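Local coordinates for Alpha/beta hydrolase fold-3 domain protein (Sulfolobus islandicus, PDB 5LK6) that probably hydrolyses carboxylic ester bonds, as a thermostable lipase or carboxylesterase of the alpha/beta hydrolase fold, at residues A[62-65]-A[70-73]; A[95-100]-A[291-296]. All coordinates share one frame; numbering follows the deposited sequence.

Interaction 1 of 2, residues A[62-65]-A[70-73]; sequences VYLP and PYGV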
ATOM      1  N   VAL A  62      -4.737   4.999 -25.910  1.00 32.12           N
ATOM      2  CA  VAL A  62      -5.945   4.794 -25.109  1.00 31.14           C
ATOM      3  C   VAL A  62      -6.176   3.309 -24.881  1.00 29.14           C
ATOM      4  O   VAL A  62      -6.232   2.522 -25.814  1.00 30.55           O
ATOM      5  CB  VAL A  62      -7.154   5.409 -25.775  1.00 30.66           C
ATOM      6  CG1 VAL A  62      -8.311   5.478 -24.799  1.00 30.87           C
ATOM      7  CG2 VAL A  62      -6.804   6.806 -26.299  1.00 31.81           C
ATOM      8  N   TYR A  63      -6.231   2.934 -23.616  1.00 30.86           N
ATOM      9  CA  TYR A  63      -6.536   1.558 -23.223  1.00 32.18           C
ATOM     10  C   TYR A  63      -7.925   1.556 -22.566  1.00 33.64           C
ATOM     11  O   TYR A  63      -8.206   2.355 -21.625  1.00 31.19           O
ATOM     12  CB  TYR A  63      -5.513   1.062 -22.211  1.00 29.91           C
ATOM     13  CG  TYR A  63      -4.077   1.166 -22.619  1.00 26.86           C
ATOM     14  CD1 TYR A  63      -3.366   2.373 -22.500  1.00 28.64           C
ATOM     15  CD2 TYR A  63      -3.404   0.065 -23.053  1.00 26.06           C
ATOM     16  CE1 TYR A  63      -2.007   2.450 -22.828  1.00 27.69           C
ATOM     17  CE2 TYR A  63      -2.074   0.130 -23.414  1.00 29.24           C
ATOM     18  CZ  TYR A  63      -1.366   1.316 -23.294  1.00 28.75           C
ATOM     19  OH  TYR A  63      -0.026   1.311 -23.647  1.00 31.19           O
ATOM     20  N   LEU A  64      -8.805   0.694 -23.076  1.00 36.29           N
ATOM     21  CA  LEU A  64     -10.098   0.468 -22.400  1.00 36.56           C
ATOM     22  C   LEU A  64      -9.989  -0.847 -21.680  1.00 33.18           C
ATOM     23  O   LEU A  64      -9.240  -1.728 -22.101  1.00 33.42           O
ATOM     24  CB  LEU A  64     -11.266   0.418 -23.363  1.00 37.41           C
ATOM     25  CG  LEU A  64     -11.550   1.548 -24.361  1.00 41.62           C
ATOM     26  CD1 LEU A  64     -12.694   1.046 -25.233  1.00 41.70           C
ATOM     27  CD2 LEU A  64     -11.903   2.917 -23.761  1.00 42.01           C
ATOM     28  N   PRO A  65     -10.707  -0.985 -20.574  1.00 32.11           N
ATOM     29  CA  PRO A  65     -10.785  -2.292 -19.933  1.00 36.00           C
ATOM     30  C   PRO A  65     -11.854  -3.189 -20.587  1.00 39.94           C
ATOM     31  O   PRO A  65     -12.621  -2.751 -21.480  1.00 37.27           O
ATOM     32  CB  PRO A  65     -11.175  -1.948 -18.515  1.00 36.13           C
ATOM     33  CG  PRO A  65     -11.987  -0.685 -18.663  1.00 35.35           C
ATOM     34  CD  PRO A  65     -11.513   0.028 -19.889  1.00 32.79           C
ATOM     35  N   PRO A  70     -20.265   2.953 -18.127  1.00 36.22           N
ATOM     36  CA  PRO A  70     -19.383   4.118 -18.200  1.00 38.15           C
ATOM     37  C   PRO A  70     -18.098   4.057 -17.274  1.00 39.20           C
ATOM     38  O   PRO A  70     -18.094   3.416 -16.234  1.00 42.81           O
ATOM     39  CB  PRO A  70     -20.319   5.282 -17.795  1.00 35.96           C
ATOM     40  CG  PRO A  70     -21.421   4.658 -17.010  1.00 35.78           C
ATOM     41  CD  PRO A  70     -21.333   3.151 -17.146  1.00 34.29           C
ATOM     42  N   TYR A  71     -17.056   4.791 -17.668  1.00 37.92           N
ATOM     43  CA  TYR A  71     -15.719   4.700 -17.102  1.00 32.97           C
ATOM     44  C   TYR A  71     -15.243   5.997 -16.425  1.00 33.74           C
ATOM     45  O   TYR A  71     -15.792   7.107 -16.633  1.00 35.47           O
ATOM     46  CB  TYR A  71     -14.770   4.402 -18.211  1.00 29.88           C
ATOM     47  CG  TYR A  71     -15.063   3.175 -19.032  1.00 29.81           C
ATOM     48  CD1 TYR A  71     -15.016   1.889 -18.470  1.00 30.69           C
ATOM     49  CD2 TYR A  71     -15.316   3.287 -20.406  1.00 31.45           C
ATOM     50  CE1 TYR A  71     -15.207   0.737 -19.251  1.00 30.43           C
ATOM     51  CE2 TYR A  71     -15.499   2.157 -21.229  1.00 32.29           C
ATOM     52  CZ  TYR A  71     -15.448   0.873 -20.666  1.00 35.11           C
ATOM     53  OH  TYR A  71     -15.639  -0.233 -21.524  1.00 34.52           O
ATOM     54  N   GLY A  72     -14.255   5.842 -15.542  1.00 33.82           N
ATOM     55  CA  GLY A  72     -13.404   6.969 -15.136  1.00 29.45           C
ATOM     56  C   GLY A  72     -12.230   6.910 -16.091  1.00 26.93           C
ATOM     57  O   GLY A  72     -11.931   5.836 -16.686  1.00 25.92           O
ATOM     58  N   VAL A  73     -11.576   8.056 -16.267  1.00 27.38           N
ATOM     59  CA  VAL A  73     -10.395   8.152 -17.176  1.00 28.49           C
ATOM     60  C   VAL A  73      -9.152   8.586 -16.409  1.00 25.63           C
ATOM     61  O   VAL A  73      -9.154   9.614 -15.721  1.00 23.62           O
ATOM     62  CB  VAL A  73     -10.609   9.131 -18.342  1.00 29.57           C
ATOM     63  CG1 VAL A  73      -9.416   9.086 -19.302  1.00 32.51           C
ATOM     64  CG2 VAL A  73     -11.871   8.791 -19.082  1.00 29.85           C
TER
HETATM   65  O   HOH W   1     -14.319  -1.953 -23.646  1.00 34.20           O
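Pro-65 lies over one face of the Tyr-71 ring, and this pair makes up most of the contact. It is a CH-pi contact. Pro-65 CD sits 4.2 Å from the centroid of the Tyr-71 ring, 27° from the ring normal. Pro-65 CG meets Tyr-71 CE1 at 3.6 Å. CD thus lies over the face, while CG sits beyond the ring outline near CE1. The two side chains come from opposite directions. Tyr-71 CG stands anti to its own carbonyl carbon, chi1 -56°, and this turns the phenol toward the proline.

Leu-64 adds a looser touch. Its CD2 methyl comes obliquely to the ring, 4.5 Å from Tyr-71 CE2.

The polar end of the tyrosine has a direct hydrogen bond with Ala-67 O, in the loop between the two segments. The hydroxyl thus ties the ring to that loop. A water gives a second link. It donates to Pro-65 O at 2.9 Å and to Tyr-71 OH at 3.0 Å. This joins the proline carbonyl to the phenol beside the apolar contact. A leucine in place of Tyr-71 would probably leave Pro-65 without its aromatic face, and the bridging water and Ala-67 O without their phenol partner.

The contact spans the short connection from strand 57-63 to strand 72-77. These strands are not neighbours in the sheet, because strand 104-108 runs between them. Val-104 at the start of that middle strand touches both Leu-64 and Tyr-71. Lys-45, just before strand 46-52, packs on Leu-64.

Interaction 2 of 2, residues A[95-100]-A[291-296]; sequences RAITNA and SLIGSV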
ATOM      1  N   ARG A  95      -1.127  -1.176 -19.341  1.00 25.62           N
ATOM      2  CA  ARG A  95      -2.082  -2.288 -19.458  1.00 27.38           C
ATOM      3  C   ARG A  95      -2.459  -2.830 -18.119  1.00 27.22           C
ATOM      4  O   ARG A  95      -3.613  -3.048 -17.876  1.00 28.07           O
ATOM      5  CB  ARG A  95      -1.522  -3.437 -20.308  1.00 28.09           C
ATOM      6  CG  ARG A  95      -1.611  -3.185 -21.807  1.00 29.38           C
ATOM      7  CD  ARG A  95      -0.776  -4.221 -22.551  1.00 31.11           C
ATOM      8  NE  ARG A  95      -0.976  -4.042 -23.988  1.00 32.53           N
ATOM      9  CZ  ARG A  95      -2.039  -4.462 -24.680  1.00 29.98           C
ATOM     10  NH1 ARG A  95      -3.030  -5.152 -24.123  1.00 27.59           N
ATOM     11  NH2 ARG A  95      -2.097  -4.173 -25.962  1.00 29.64           N
ATOM     12  N   ALA A  96      -1.460  -3.042 -17.260  1.00 28.53           N
ATOM     13  CA  ALA A  96      -1.652  -3.597 -15.929  1.00 26.92           C
ATOM     14  C   ALA A  96      -2.434  -2.661 -15.033  1.00 27.23           C
ATOM     15  O   ALA A  96      -3.270  -3.105 -14.258  1.00 24.45           O
ATOM     16  CB  ALA A  96      -0.324  -3.947 -15.289  1.00 27.49           C
ATOM     17  N   ILE A  97      -2.181  -1.365 -15.137  1.00 26.77           N
ATOM     18  CA  ILE A  97      -3.029  -0.419 -14.404  1.00 27.16           C
ATOM     19  C   ILE A  97      -4.485  -0.479 -14.892  1.00 27.94           C
ATOM     20  O   ILE A  97      -5.413  -0.510 -14.086  1.00 26.11           O
ATOM     21  CB  ILE A  97      -2.451   0.983 -14.518  1.00 24.54           C
ATOM     22  CG1 ILE A  97      -1.160   0.995 -13.719  1.00 23.75           C
ATOM     23  CG2 ILE A  97      -3.432   2.035 -14.050  1.00 22.72           C
ATOM     24  CD1 ILE A  97      -0.334   2.212 -13.982  1.00 26.17           C
ATOM     25  N   THR A  98      -4.649  -0.537 -16.216  1.00 31.03           N
ATOM     26  CA  THR A  98      -5.954  -0.569 -16.866  1.00 32.82           C
ATOM     27  C   THR A  98      -6.797  -1.704 -16.320  1.00 31.85           C
ATOM     28  O   THR A  98      -7.887  -1.481 -15.821  1.00 32.39           O
ATOM     29  CB  THR A  98      -5.832  -0.665 -18.406  1.00 35.25           C
ATOM     30  OG1 THR A  98      -5.030   0.416 -18.869  1.00 36.53           O
ATOM     31  CG2 THR A  98      -7.211  -0.512 -19.097  1.00 38.40           C
ATOM     32  N   ASN A  99      -6.261  -2.905 -16.405  1.00 31.11           N
ATOM     33  CA  ASN A  99      -6.922  -4.092 -15.908  1.00 32.01           C
ATOM     34  C   ASN A  99      -7.132  -4.054 -14.375  1.00 29.18           C
ATOM     35  O   ASN A  99      -8.140  -4.530 -13.920  1.00 33.84           O
ATOM     36  CB  ASN A  99      -6.188  -5.339 -16.424  1.00 36.48           C
ATOM     37  CG  ASN A  99      -6.449  -6.551 -15.582  1.00 43.76           C
ATOM     38  OD1 ASN A  99      -5.898  -6.713 -14.494  1.00 44.03           O
ATOM     39  ND2 ASN A  99      -7.290  -7.409 -16.074  1.00 48.12           N
ATOM     40  N   ALA A 100      -6.251  -3.419 -13.609  1.00 26.22           N
ATOM     41  CA  ALA A 100      -6.475  -3.177 -12.168  1.00 26.31           C
ATOM     42  C   ALA A 100      -7.467  -2.070 -11.796  1.00 28.06           C
ATOM     43  O   ALA A 100      -8.063  -2.154 -10.726  1.00 30.13           O
ATOM     44  CB  ALA A 100      -5.157  -2.914 -11.432  1.00 24.49           C
ATOM     45  N   SER A 291      -1.872  -3.137  -7.852  1.00 19.91           N
ATOM     46  CA  SER A 291      -3.078  -3.427  -7.134  1.00 20.76           C
ATOM     47  C   SER A 291      -3.559  -2.266  -6.271  1.00 21.27           C
ATOM     48  O   SER A 291      -4.736  -1.917  -6.317  1.00 21.36           O
ATOM     49  CB  SER A 291      -2.859  -4.632  -6.238  1.00 22.17           C
ATOM     50  OG  SER A 291      -2.816  -5.826  -6.966  1.00 22.71           O
ATOM     51  N   LEU A 292      -2.668  -1.639  -5.497  1.00 22.94           N
ATOM     52  CA  LEU A 292      -3.073  -0.456  -4.678  1.00 22.96           C
ATOM     53  C   LEU A 292      -3.686   0.647  -5.530  1.00 21.55           C
ATOM     54  O   LEU A 292      -4.755   1.144  -5.231  1.00 21.71           O
ATOM     55  CB  LEU A 292      -1.906   0.093  -3.860  1.00 23.86           C
ATOM     56  CG  LEU A 292      -2.178   1.263  -2.901  1.00 24.53           C
ATOM     57  CD1 LEU A 292      -3.200   0.861  -1.872  1.00 23.85           C
ATOM     58  CD2 LEU A 292      -0.883   1.593  -2.217  1.00 25.11           C
ATOM     59  N   ILE A 293      -3.010   0.935  -6.623  1.00 20.43           N
ATOM     60  CA  ILE A 293      -3.397   1.965  -7.537  1.00 22.31           C
ATOM     61  C   ILE A 293      -4.773   1.658  -8.126  1.00 22.27           C
ATOM     62  O   ILE A 293      -5.680   2.514  -8.143  1.00 20.72           O
ATOM     63  CB  ILE A 293      -2.316   2.151  -8.639  1.00 23.12           C
ATOM     64  CG1 ILE A 293      -1.067   2.778  -8.011  1.00 24.18           C
ATOM     65  CG2 ILE A 293      -2.815   3.056  -9.767  1.00 23.21           C
ATOM     66  CD1 ILE A 293       0.174   2.685  -8.874  1.00 24.94           C
ATOM     67  N   GLY A 294      -4.923   0.441  -8.612  1.00 23.05           N
ATOM     68  CA  GLY A 294      -6.179   0.036  -9.221  1.00 26.21           C
ATOM     69  C   GLY A 294      -7.390   0.135  -8.264  1.00 26.85           C
ATOM     70  O   GLY A 294      -8.424   0.725  -8.590  1.00 27.91           O
ATOM     71  N   SER A 295      -7.232  -0.404  -7.074  1.00 26.88           N
ATOM     72  CA  SER A 295      -8.345  -0.523  -6.172  1.00 29.99           C
ATOM     73  C   SER A 295      -8.657   0.866  -5.549  1.00 29.81           C
ATOM     74  O   SER A 295      -9.807   1.161  -5.248  1.00 33.46           O
ATOM     75  CB  SER A 295      -8.132  -1.694  -5.158  1.00 29.22           C
ATOM     76  OG  SER A 295      -7.030  -1.476  -4.295  1.00 30.39           O
ATOM     77  N   VAL A 296      -7.671   1.728  -5.395  1.00 28.42           N
ATOM     78  CA  VAL A 296      -7.976   3.090  -5.004  1.00 29.54           C
ATOM     79  C   VAL A 296      -8.778   3.790  -6.112  1.00 30.44           C
ATOM     80  O   VAL A 296      -9.771   4.431  -5.827  1.00 32.86           O
ATOM     81  CB  VAL A 296      -6.698   3.849  -4.607  1.00 30.00           C
ATOM     82  CG1 VAL A 296      -6.872   5.345  -4.556  1.00 30.63           C
ATOM     83  CG2 VAL A 296      -6.244   3.385  -3.260  1.00 30.67           C
TER
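Two helices of the alpha/beta hydrolase fold pack together here, helix 91-101 and the C-terminal helix 285-302. Within 95-100 and 291-296, the alpha carbons of Ala-100 and Gly-294 come nearest, 4.4 Å apart. Over the two segments the axes approach to 8.3 Å and cross at -42°, with both helices running in broadly the same direction. Ala-100 CB points at the other helix and rests 3.8 Å from Gly-294 CA. Ala-100 O lies 3.3 Å from the same Gly-294 CA, a CA-H...O contact with an angle of 121° at the hydrogen, so it is bent. Small residues on both sides allow this approach. Gly-294 has no side chain on the face where Ala-100 O and CB meet its CA.

The carbonyl of Ala-100 has a stronger partner as well. Arg-298 NE, farther along helix 285-302, gives it a hydrogen bond.

Beside this backbone contact two isoleucines meet through their branch methyls. Ile-97 CG2 and Ile-293 CG2 are 4.4 Å apart, a light apolar touch. In both, chi1 near -70° puts the touching CG2 methyl opposite the backbone N.

Another face of helix 285-302 meets the second subunit, where Ser-291 packs on Ser-295 of that subunit and Leu-292 meets its Asp-288. Helix 285-302 thus serves the subunit interface and the interior of its own chain. Toward the sheet, Ile-97 packs on Val-105 of strand 104-108. Ile-293 reaches Ile-174 and Ile-176 of strand 173-176. The pair lies against part of one side of the central sheet, over strands 104-108 and 173-176.

Overall arrangement
From the N terminus, the chain first runs through strand 57-63. Interaction 1 then closes a loop of four residues before strand 72-77 begins. Helix 91-101 follows that strand. Interaction 2 closes much later, when helix 285-302 returns to helix 91-101 near the C terminus. The two loops lie in series and neither crosses the other. Their centres are 12 Å apart, and they touch. Tyr-63 packs on Arg-95 and Thr-98, while Thr-98 CG2 also meets the Leu-64 to Pro-65 link. Helix 91-101 thus joins a strand connection of the sheet to the last helix of the chain.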